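Local structure of macrophage receptor MARCO (Mus musculus, 2OYA) at residues 11-19 against 94-102; 59-70 against 82-93. The protein acts as a scavenger receptor of macrophages, whose cysteine-rich domain recognises ligands, apparently through a basic and an acidic cluster of residues. All blocks are in the same frame, centred on the assembly; numbering follows the deposited sequence.

In the fold
Contact 1 joins residues 11-19 to the C-terminal segment 94-102; contact 2, whose two segments lie between those ends in the chain, pairs 59-70 with 82-93. Their centres are about 16 Å apart, yet they meet at one corner, where D96 OD2 comes within 3.0 Å of G60 N and R17 NE within 3.3 Å of G60 CA. D96 OD2 also accepts a hydrogen bond from ND1 of H93, at the end of contact 2 nearest contact 1. Both sulfate ions, probably from the crystallisation liquor, sit on contact 2, bound through the backbone nitrogens of W86 and H93.

Contact 1 of 2, residues 11-19 against 94-102; sequences GGTNRGRAE and NEDAGVECS
N14 and C101 form a hydrogen-bonded antiparallel pair, and the ladder runs on through G16 and V99 before A18 N bonds A97 O (3.0 Å) beyond the corner at G16. On the face carrying R15 and E100, both side chains leave the backbone with CG anti to N (chi1 175° in R15). R15 stays extended and brings NH1 to E100 OE1 at 3.4 Å, a long salt bridge in which the oxygen lies at the edge of the guanidinium, in its plane, while the carboxylate plane is turned 65° from it. The methyl CG2 of T13 crosses the E100 chain at a slant, 3.8 Å from CD. The other carboxylate oxygen, OE2, is bridged to R52, so E100 lies between two arginines, which would be expected to favour its ionised form.

Past the corner, R17 lays CD against D96, 3.5 Å from OD2. That oxygen is hydrogen-bonded to H93, and the R17 guanidinium is near it in charge alone, with no N-H aimed at it. The bend at chi3 (58°) turns the guanidinium to E19, where NE and NH2 both grip OE1, NE at 2.8 Å. On the buried side, A18 CB meets V99 CG1 at 4.0 Å, under cover of F42 from helix 36-45, and the disulfide C43-C101 ties that helix to the C-terminal strand. Pairing of the first strand with the last, closing the domain end to end, is a feature of the scavenger receptor cysteine-rich fold.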
loop_
_atom_site.group_PDB
_atom_site.type_symbol
_atom_site.label_atom_id
_atom_site.label_comp_id
_atom_site.label_asym_id
_atom_site.label_seq_id
_atom_site.Cartn_x
_atom_site.Cartn_y
_atom_site.Cartn_z
ATOM N N GLY A 11 -18.694 5.555 -2.513
ATOM C CA GLY A 11 -18.789 6.824 -1.808
ATOM C C GLY A 11 -18.324 6.824 -0.362
ATOM O O GLY A 11 -18.869 7.545 0.472
ATOM N N GLY A 12 -17.340 5.999 -0.045
ATOM C CA GLY A 12 -16.817 6.017 1.313
ATOM C C GLY A 12 -15.312 5.900 1.285
ATOM O O GLY A 12 -14.673 6.445 0.400
ATOM N N THR A 13 -14.749 5.199 2.271
ATOM C CA THR A 13 -13.287 5.050 2.392
ATOM C C THR A 13 -12.924 3.616 2.743
ATOM O O THR A 13 -13.648 2.955 3.487
ATOM C CB THR A 13 -12.686 5.921 3.524
ATOM O OG1 THR A 13 -13.355 5.622 4.747
ATOM C CG2 THR A 13 -12.850 7.398 3.228
ATOM N N ASN A 14 -11.812 3.148 2.195
ATOM C CA ASN A 14 -11.238 1.891 2.614
ATOM C C ASN A 14 -9.904 2.222 3.299
ATOM O O ASN A 14 -8.979 2.693 2.653
ATOM C CB ASN A 14 -11.060 0.969 1.403
ATOM C CG ASN A 14 -10.682 -0.430 1.793
ATOM O OD1 ASN A 14 -10.345 -0.687 2.944
ATOM N ND2 ASN A 14 -10.756 -1.360 0.840
ATOM N N ARG A 15 -9.846 2.020 4.610
ATOM C CA ARG A 15 -8.745 2.519 5.425
ATOM C C ARG A 15 -8.104 1.353 6.144
ATOM O O ARG A 15 -8.806 0.515 6.709
ATOM C CB ARG A 15 -9.301 3.548 6.428
ATOM C CG ARG A 15 -8.330 4.091 7.441
ATOM C CD ARG A 15 -9.071 5.012 8.397
ATOM N NE ARG A 15 -8.119 5.680 9.275
ATOM C CZ ARG A 15 -7.672 6.909 9.058
ATOM N NH1 ARG A 15 -8.120 7.607 8.018
ATOM N NH2 ARG A 15 -6.796 7.441 9.892
ATOM N N GLY A 16 -6.777 1.281 6.126
ATOM C CA GLY A 16 -6.109 0.211 6.858
ATOM C C GLY A 16 -4.637 0.133 6.503
ATOM O O GLY A 16 -4.095 1.038 5.853
ATOM N N ARG A 17 -3.983 -0.944 6.945
ATOM C CA ARG A 17 -2.559 -1.119 6.640
ATOM C C ARG A 17 -2.392 -1.598 5.194
ATOM O O ARG A 17 -3.118 -2.498 4.741
ATOM C CB ARG A 17 -1.934 -2.106 7.632
ATOM C CG ARG A 17 -0.471 -2.424 7.407
ATOM C CD ARG A 17 0.038 -3.382 8.503
ATOM N NE ARG A 17 -0.736 -4.623 8.545
ATOM C CZ ARG A 17 -1.702 -4.920 9.425
ATOM N NH1 ARG A 17 -2.035 -4.086 10.411
ATOM N NH2 ARG A 17 -2.310 -6.099 9.334
ATOM N N ALA A 18 -1.429 -1.005 4.479
ATOM C CA ALA A 18 -1.124 -1.398 3.097
ATOM C C ALA A 18 -0.238 -2.649 3.088
ATOM O O ALA A 18 0.873 -2.640 3.650
ATOM C CB ALA A 18 -0.433 -0.245 2.345
ATOM N N GLU A 19 -0.721 -3.711 2.450
ATOM C CA GLU A 19 0.085 -4.939 2.318
ATOM C C GLU A 19 0.305 -5.328 0.871
ATOM O O GLU A 19 -0.481 -4.971 0.009
ATOM C CB GLU A 19 -0.515 -6.096 3.132
ATOM C CG GLU A 19 -0.501 -5.783 4.635
ATOM C CD GLU A 19 -0.883 -6.953 5.520
ATOM O OE1 GLU A 19 -0.843 -6.763 6.757
ATOM O OE2 GLU A 19 -1.197 -8.055 4.996
ATOM N N ASN A 94 5.722 -1.540 13.821
ATOM C CA ASN A 94 5.115 -0.283 14.311
ATOM C C ASN A 94 5.129 0.844 13.254
ATOM O O ASN A 94 4.349 1.797 13.340
ATOM C CB ASN A 94 5.806 0.194 15.602
ATOM C CG ASN A 94 5.192 -0.414 16.867
ATOM O OD1 ASN A 94 4.045 -0.872 16.865
ATOM N ND2 ASN A 94 5.967 -0.445 17.943
ATOM N N GLU A 95 6.024 0.730 12.271
ATOM C CA GLU A 95 6.193 1.734 11.222
ATOM C C GLU A 95 5.423 1.358 9.955
ATOM O O GLU A 95 5.591 2.024 8.920
ATOM C CB GLU A 95 7.681 1.896 10.870
ATOM C CG GLU A 95 8.562 2.230 12.084
ATOM C CD GLU A 95 10.024 2.276 11.752
ATOM O OE1 GLU A 95 10.663 1.207 11.755
ATOM O OE2 GLU A 95 10.549 3.386 11.486
ATOM N N ASP A 96 4.610 0.294 10.017
ATOM C CA ASP A 96 3.869 -0.156 8.822
ATOM C C ASP A 96 2.963 0.945 8.318
ATOM O O ASP A 96 2.187 1.527 9.080
ATOM C CB ASP A 96 3.022 -1.412 9.058
ATOM C CG ASP A 96 3.848 -2.694 9.209
ATOM O OD1 ASP A 96 5.020 -2.741 8.783
ATOM O OD2 ASP A 96 3.286 -3.667 9.747
ATOM N N ALA A 97 3.081 1.221 7.018
ATOM C CA ALA A 97 2.333 2.270 6.355
ATOM C C ALA A 97 0.872 1.855 6.169
ATOM O O ALA A 97 0.566 0.683 5.940
ATOM C CB ALA A 97 2.965 2.568 5.000
ATOM N N GLY A 98 -0.023 2.827 6.266
ATOM C CA GLY A 98 -1.422 2.609 5.924
ATOM C C GLY A 98 -1.899 3.545 4.817
ATOM O O GLY A 98 -1.162 4.426 4.351
ATOM N N VAL A 99 -3.141 3.337 4.411
ATOM C CA VAL A 99 -3.758 4.133 3.358
ATOM C C VAL A 99 -5.209 4.400 3.720
ATOM O O VAL A 99 -5.847 3.583 4.401
ATOM C CB VAL A 99 -3.717 3.410 1.966
ATOM C CG1 VAL A 99 -2.284 3.250 1.480
ATOM C CG2 VAL A 99 -4.447 2.055 2.001
ATOM N N GLU A 100 -5.716 5.548 3.268
ATOM C CA GLU A 100 -7.151 5.801 3.174
ATOM C C GLU A 100 -7.426 5.946 1.667
ATOM O O GLU A 100 -7.034 6.938 1.053
ATOM C CB GLU A 100 -7.544 7.094 3.908
ATOM C CG GLU A 100 -9.064 7.354 3.889
ATOM C CD GLU A 100 -9.439 8.758 4.347
ATOM O OE1 GLU A 100 -9.924 8.902 5.483
ATOM O OE2 GLU A 100 -9.225 9.713 3.571
ATOM N N CYS A 101 -8.031 4.919 1.073
ATOM C CA CYS A 101 -8.383 4.941 -0.343
ATOM C C CYS A 101 -9.797 5.426 -0.512
ATOM O O CYS A 101 -10.662 5.097 0.291
ATOM C CB CYS A 101 -8.296 3.538 -0.957
ATOM S SG CYS A 101 -6.695 2.711 -0.813
ATOM N N SER A 102 -10.040 6.184 -1.578
ATOM C CA SER A 102 -11.395 6.647 -1.898
ATOM C C SER A 102 -11.535 6.850 -3.400
ATOM O O SER A 102 -10.531 6.863 -4.114
ATOM C CB SER A 102 -11.714 7.939 -1.135
ATOM O OG SER A 102 -10.890 8.993 -1.589
ATOM O OXT SER A 102 -12.649 6.991 -3.922
HETATM O O HOH W 1 -15.134 7.027 -2.369
HETATM O O HOH W 2 -11.302 7.059 6.449
HETATM O O HOH W 3 2.156 -1.742 5.654
#

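Contact 2 of 2, residues 59-70 against 82-93; sequences GGSGNIWLDNVN and SKNSWGNHNCVH. With SO4 (sulfate ion), chain D; SO4 (sulfate ion), chain C.
H93 is sandwiched: I64 CG1 lies over one face of its imidazole, 3.8 Å from the centroid, while G60 O and S61 CA lie over the opposite face. At the edge, NE2 donates to G62 O at 2.7 Å, the oxygen lying in the ring plane although the donor stands above the carbonyl plane. With ND1 bonded to D96, both ring nitrogens are engaged and the rotation of the ring is fixed. I64 serves a second histidine as well, its CB standing over the centre of the H89 ring, whose ND1 accepts from C91 N at the edge; CD1 reaches on to C91 O. A water joins H89 NE2 to I64 N.

Farther along, L66 CD2 sits over the six-membered ring of W86, 3.5 Å from its centroid, and K83 CD lies against the same methyl. W65 CB meets W86 at the ring edge, near its plane. A sulfate ion also lies at the edge of each ring, hydrogen-bonded by H93 N and by W86 N respectively. Backbone bonds tie 65-70 to 82-87: G87 N to W65 O (2.7 Å), N84 N to D67 O (3.0 Å) and N70 N to S82 O (2.7 Å).

Behind this layer, strand 64-66 runs beside strand 25-29, with I64 touching T28 and L66 touching I29; the disulfide C30-C91 anchors the outer loop there, and Y22 of strand 17-22 stacks on W86.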
loop_
_atom_site.group_PDB
_atom_site.type_symbol
_atom_site.label_atom_id
_atom_site.label_comp_id
_atom_site.label_asym_id
_atom_site.label_seq_id
_atom_site.Cartn_x
_atom_site.Cartn_y
_atom_site.Cartn_z
ATOM N N GLY A 59 0.870 -2.622 13.043
ATOM C CA GLY A 59 0.035 -3.795 13.244
ATOM C C GLY A 59 0.272 -5.018 12.377
ATOM O O GLY A 59 -0.392 -6.034 12.574
ATOM N N GLY A 60 1.190 -4.933 11.414
ATOM C CA GLY A 60 1.476 -6.070 10.546
ATOM C C GLY A 60 2.433 -7.070 11.193
ATOM O O GLY A 60 2.872 -6.896 12.340
ATOM N N SER A 61 2.739 -8.129 10.456
ATOM C CA SER A 61 3.697 -9.136 10.927
ATOM C C SER A 61 4.367 -9.755 9.715
ATOM O O SER A 61 4.021 -9.431 8.572
ATOM C CB SER A 61 3.006 -10.218 11.761
ATOM O OG SER A 61 2.105 -10.994 10.967
ATOM N N GLY A 62 5.329 -10.640 9.965
ATOM C CA GLY A 62 6.079 -11.258 8.878
ATOM C C GLY A 62 6.976 -10.280 8.146
ATOM O O GLY A 62 7.533 -9.342 8.718
ATOM N N ASN A 63 7.116 -10.509 6.856
ATOM C CA ASN A 63 8.010 -9.699 6.070
ATOM C C ASN A 63 7.585 -8.240 5.929
ATOM O O ASN A 63 6.408 -7.937 5.773
ATOM C CB ASN A 63 8.175 -10.315 4.691
ATOM C CG ASN A 63 8.994 -11.561 4.723
ATOM O OD1 ASN A 63 10.221 -11.511 4.875
ATOM N ND2 ASN A 63 8.322 -12.709 4.592
ATOM N N ILE A 64 8.561 -7.339 6.008
ATOM C CA ILE A 64 8.343 -5.971 5.549
ATOM C C ILE A 64 8.938 -5.953 4.140
ATOM O O ILE A 64 10.150 -6.021 3.968
ATOM C CB ILE A 64 8.988 -4.925 6.493
ATOM C CG1 ILE A 64 8.377 -5.043 7.909
ATOM C CG2 ILE A 64 8.796 -3.491 5.938
ATOM C CD1 ILE A 64 9.171 -4.317 8.999
ATOM N N TRP A 65 8.086 -5.929 3.123
ATOM C CA TRP A 65 8.607 -6.057 1.754
ATOM C C TRP A 65 9.158 -4.783 1.119
ATOM O O TRP A 65 10.057 -4.858 0.280
ATOM C CB TRP A 65 7.555 -6.630 0.817
ATOM C CG TRP A 65 7.270 -8.108 0.965
ATOM C CD1 TRP A 65 6.053 -8.693 0.980
ATOM C CD2 TRP A 65 8.236 -9.174 1.082
ATOM N NE1 TRP A 65 6.180 -10.063 1.101
ATOM C CE2 TRP A 65 7.509 -10.383 1.156
ATOM C CE3 TRP A 65 9.638 -9.218 1.118
ATOM C CZ2 TRP A 65 8.132 -11.628 1.298
ATOM C CZ3 TRP A 65 10.263 -10.469 1.245
ATOM C CH2 TRP A 65 9.504 -11.651 1.331
ATOM N N LEU A 66 8.569 -3.641 1.453
ATOM C CA LEU A 66 8.921 -2.363 0.811
ATOM C C LEU A 66 9.333 -1.286 1.811
ATOM O O LEU A 66 8.833 -1.245 2.936
ATOM C CB LEU A 66 7.755 -1.848 -0.035
ATOM C CG LEU A 66 7.360 -2.674 -1.261
ATOM C CD1 LEU A 66 6.112 -2.067 -1.900
ATOM C CD2 LEU A 66 8.528 -2.770 -2.259
ATOM N N ASP A 67 10.261 -0.433 1.386
ATOM C CA ASP A 67 10.744 0.688 2.191
ATOM C C ASP A 67 11.204 1.771 1.209
ATOM O O ASP A 67 11.572 1.471 0.057
ATOM C CB ASP A 67 11.905 0.230 3.092
ATOM C CG ASP A 67 12.307 1.264 4.130
ATOM O OD1 ASP A 67 11.550 2.217 4.357
ATOM O OD2 ASP A 67 13.379 1.083 4.768
ATOM N N ASN A 68 11.142 3.023 1.654
ATOM C CA ASN A 68 11.516 4.180 0.836
ATOM C C ASN A 68 10.847 4.183 -0.530
ATOM O O ASN A 68 11.490 4.445 -1.549
ATOM C CB ASN A 68 13.045 4.286 0.720
ATOM C CG ASN A 68 13.713 4.290 2.072
ATOM O OD1 ASN A 68 14.423 3.348 2.430
ATOM N ND2 ASN A 68 13.429 5.315 2.865
ATOM N N VAL A 69 9.539 3.891 -0.537
ATOM C CA VAL A 69 8.769 3.974 -1.774
ATOM C C VAL A 69 8.689 5.440 -2.216
ATOM O O VAL A 69 8.318 6.316 -1.424
ATOM C CB VAL A 69 7.359 3.373 -1.609
ATOM C CG1 VAL A 69 6.592 3.398 -2.940
ATOM C CG2 VAL A 69 7.450 1.931 -1.063
ATOM N N ASN A 70 9.046 5.689 -3.476
ATOM C CA ASN A 70 9.041 7.037 -4.034
ATOM C C ASN A 70 8.369 7.090 -5.403
ATOM O O ASN A 70 9.021 7.323 -6.417
ATOM C CB ASN A 70 10.469 7.581 -4.102
ATOM C CG ASN A 70 10.932 8.146 -2.781
ATOM O OD1 ASN A 70 10.585 9.273 -2.420
ATOM N ND2 ASN A 70 11.727 7.372 -2.049
ATOM N N SER A 82 9.920 3.708 -7.988
ATOM C CA SER A 82 11.217 3.659 -7.354
ATOM C C SER A 82 11.010 3.340 -5.866
ATOM O O SER A 82 10.070 3.858 -5.247
ATOM C CB SER A 82 11.897 5.008 -7.488
ATOM O OG SER A 82 13.136 4.974 -6.821
ATOM N N LYS A 83 11.890 2.502 -5.319
ATOM C CA LYS A 83 11.818 2.048 -3.921
ATOM C C LYS A 83 13.101 1.279 -3.577
ATOM O O LYS A 83 13.896 0.966 -4.474
ATOM C CB LYS A 83 10.560 1.175 -3.715
ATOM C CG LYS A 83 10.510 -0.085 -4.575
ATOM C CD LYS A 83 9.101 -0.426 -5.064
ATOM C CE LYS A 83 9.141 -1.670 -5.941
ATOM N NZ LYS A 83 9.979 -1.470 -7.165
ATOM N N ASN A 84 13.320 0.982 -2.295
ATOM C CA ASN A 84 14.415 0.092 -1.903
ATOM C C ASN A 84 14.258 -1.251 -2.617
ATOM O O ASN A 84 13.164 -1.579 -3.092
ATOM C CB ASN A 84 14.418 -0.154 -0.387
ATOM C CG ASN A 84 15.149 0.923 0.414
ATOM O OD1 ASN A 84 15.422 0.730 1.610
ATOM N ND2 ASN A 84 15.465 2.045 -0.218
ATOM N N SER A 85 15.343 -2.026 -2.688
ATOM C CA SER A 85 15.271 -3.440 -3.058
ATOM C C SER A 85 14.141 -4.084 -2.239
ATOM O O SER A 85 13.955 -3.729 -1.082
ATOM C CB SER A 85 16.591 -4.144 -2.724
ATOM O OG SER A 85 17.662 -3.657 -3.493
ATOM N N TRP A 86 13.388 -5.008 -2.843
ATOM C CA TRP A 86 12.350 -5.731 -2.114
ATOM C C TRP A 86 12.975 -6.440 -0.918
ATOM O O TRP A 86 14.006 -7.122 -1.059
ATOM C CB TRP A 86 11.676 -6.757 -3.005
ATOM C CG TRP A 86 10.782 -6.191 -4.074
ATOM C CD1 TRP A 86 11.139 -5.830 -5.352
ATOM C CD2 TRP A 86 9.380 -5.958 -3.970
ATOM N NE1 TRP A 86 10.042 -5.363 -6.041
ATOM C CE2 TRP A 86 8.946 -5.438 -5.218
ATOM C CE3 TRP A 86 8.439 -6.125 -2.936
ATOM C CZ2 TRP A 86 7.614 -5.107 -5.466
ATOM C CZ3 TRP A 86 7.094 -5.797 -3.196
ATOM C CH2 TRP A 86 6.707 -5.296 -4.449
ATOM N N GLY A 87 12.370 -6.238 0.252
ATOM C CA GLY A 87 12.810 -6.847 1.494
ATOM C C GLY A 87 13.974 -6.158 2.193
ATOM O O GLY A 87 14.369 -6.585 3.282
ATOM N N ASN A 88 14.530 -5.118 1.565
ATOM C CA ASN A 88 15.608 -4.300 2.154
ATOM C C ASN A 88 15.041 -3.122 2.945
ATOM O O ASN A 88 14.595 -2.142 2.357
ATOM C CB ASN A 88 16.569 -3.805 1.050
ATOM C CG ASN A 88 17.709 -2.909 1.582
ATOM O OD1 ASN A 88 18.162 -2.004 0.884
ATOM N ND2 ASN A 88 18.178 -3.172 2.792
ATOM N N HIS A 89 15.059 -3.233 4.275
ATOM C CA HIS A 89 14.512 -2.188 5.155
ATOM C C HIS A 89 15.293 -2.108 6.472
ATOM O O HIS A 89 16.007 -3.037 6.840
ATOM C CB HIS A 89 13.033 -2.484 5.463
ATOM C CG HIS A 89 12.842 -3.705 6.313
ATOM N ND1 HIS A 89 12.835 -3.652 7.689
ATOM C CD2 HIS A 89 12.746 -5.015 5.986
ATOM C CE1 HIS A 89 12.703 -4.875 8.174
ATOM N NE2 HIS A 89 12.650 -5.719 7.158
ATOM N N ASN A 90 15.144 -1.000 7.186
ATOM C CA ASN A 90 15.602 -0.945 8.568
ATOM C C ASN A 90 14.428 -0.519 9.444
ATOM O O ASN A 90 14.484 0.505 10.125
ATOM C CB ASN A 90 16.801 -0.004 8.708
ATOM C CG ASN A 90 16.533 1.405 8.161
ATOM O OD1 ASN A 90 15.455 1.707 7.619
ATOM N ND2 ASN A 90 17.532 2.279 8.308
ATOM N N CYS A 91 13.354 -1.309 9.386
ATOM C CA CYS A 91 12.083 -0.957 10.017
ATOM C C CYS A 91 11.542 -2.059 10.915
ATOM O O CYS A 91 11.997 -3.218 10.866
ATOM C CB CYS A 91 11.023 -0.660 8.950
ATOM S SG CYS A 91 11.498 0.729 7.896
ATOM N N VAL A 92 10.542 -1.683 11.709
ATOM C CA VAL A 92 9.752 -2.644 12.490
ATOM C C VAL A 92 8.281 -2.437 12.126
ATOM O O VAL A 92 7.941 -1.420 11.480
ATOM C CB VAL A 92 9.990 -2.484 14.008
ATOM C CG1 VAL A 92 11.433 -2.784 14.357
ATOM C CG2 VAL A 92 9.625 -1.081 14.480
ATOM N N HIS A 93 7.411 -3.362 12.542
ATOM C CA HIS A 93 6.009 -3.292 12.126
ATOM C C HIS A 93 5.221 -2.145 12.747
ATOM O O HIS A 93 4.188 -1.774 12.216
ATOM C CB HIS A 93 5.272 -4.621 12.317
ATOM C CG HIS A 93 5.659 -5.659 11.308
ATOM N ND1 HIS A 93 5.184 -5.652 10.011
ATOM C CD2 HIS A 93 6.493 -6.722 11.401
ATOM C CE1 HIS A 93 5.697 -6.677 9.353
ATOM N NE2 HIS A 93 6.498 -7.343 10.171
HETATM S S SO4 D . 7.558 -6.191 15.120
HETATM O O1 SO4 D . 7.071 -7.536 14.797
HETATM O O2 SO4 D . 6.409 -5.363 15.475
HETATM O O3 SO4 D . 8.430 -6.270 16.294
HETATM O O4 SO4 D . 8.350 -5.589 14.047
HETATM S S SO4 C . 14.938 -5.645 -6.530
HETATM O O1 SO4 C . 14.564 -6.107 -5.177
HETATM O O2 SO4 C . 14.714 -4.205 -6.676
HETATM O O3 SO4 C . 16.349 -5.951 -6.747
HETATM O O4 SO4 C . 14.160 -6.373 -7.525
HETATM O O HOH W 4 11.304 -8.041 7.040
HETATM O O HOH W 5 11.743 -1.968 -0.783
HETATM O O HOH W 6 8.973 6.048 -9.140
#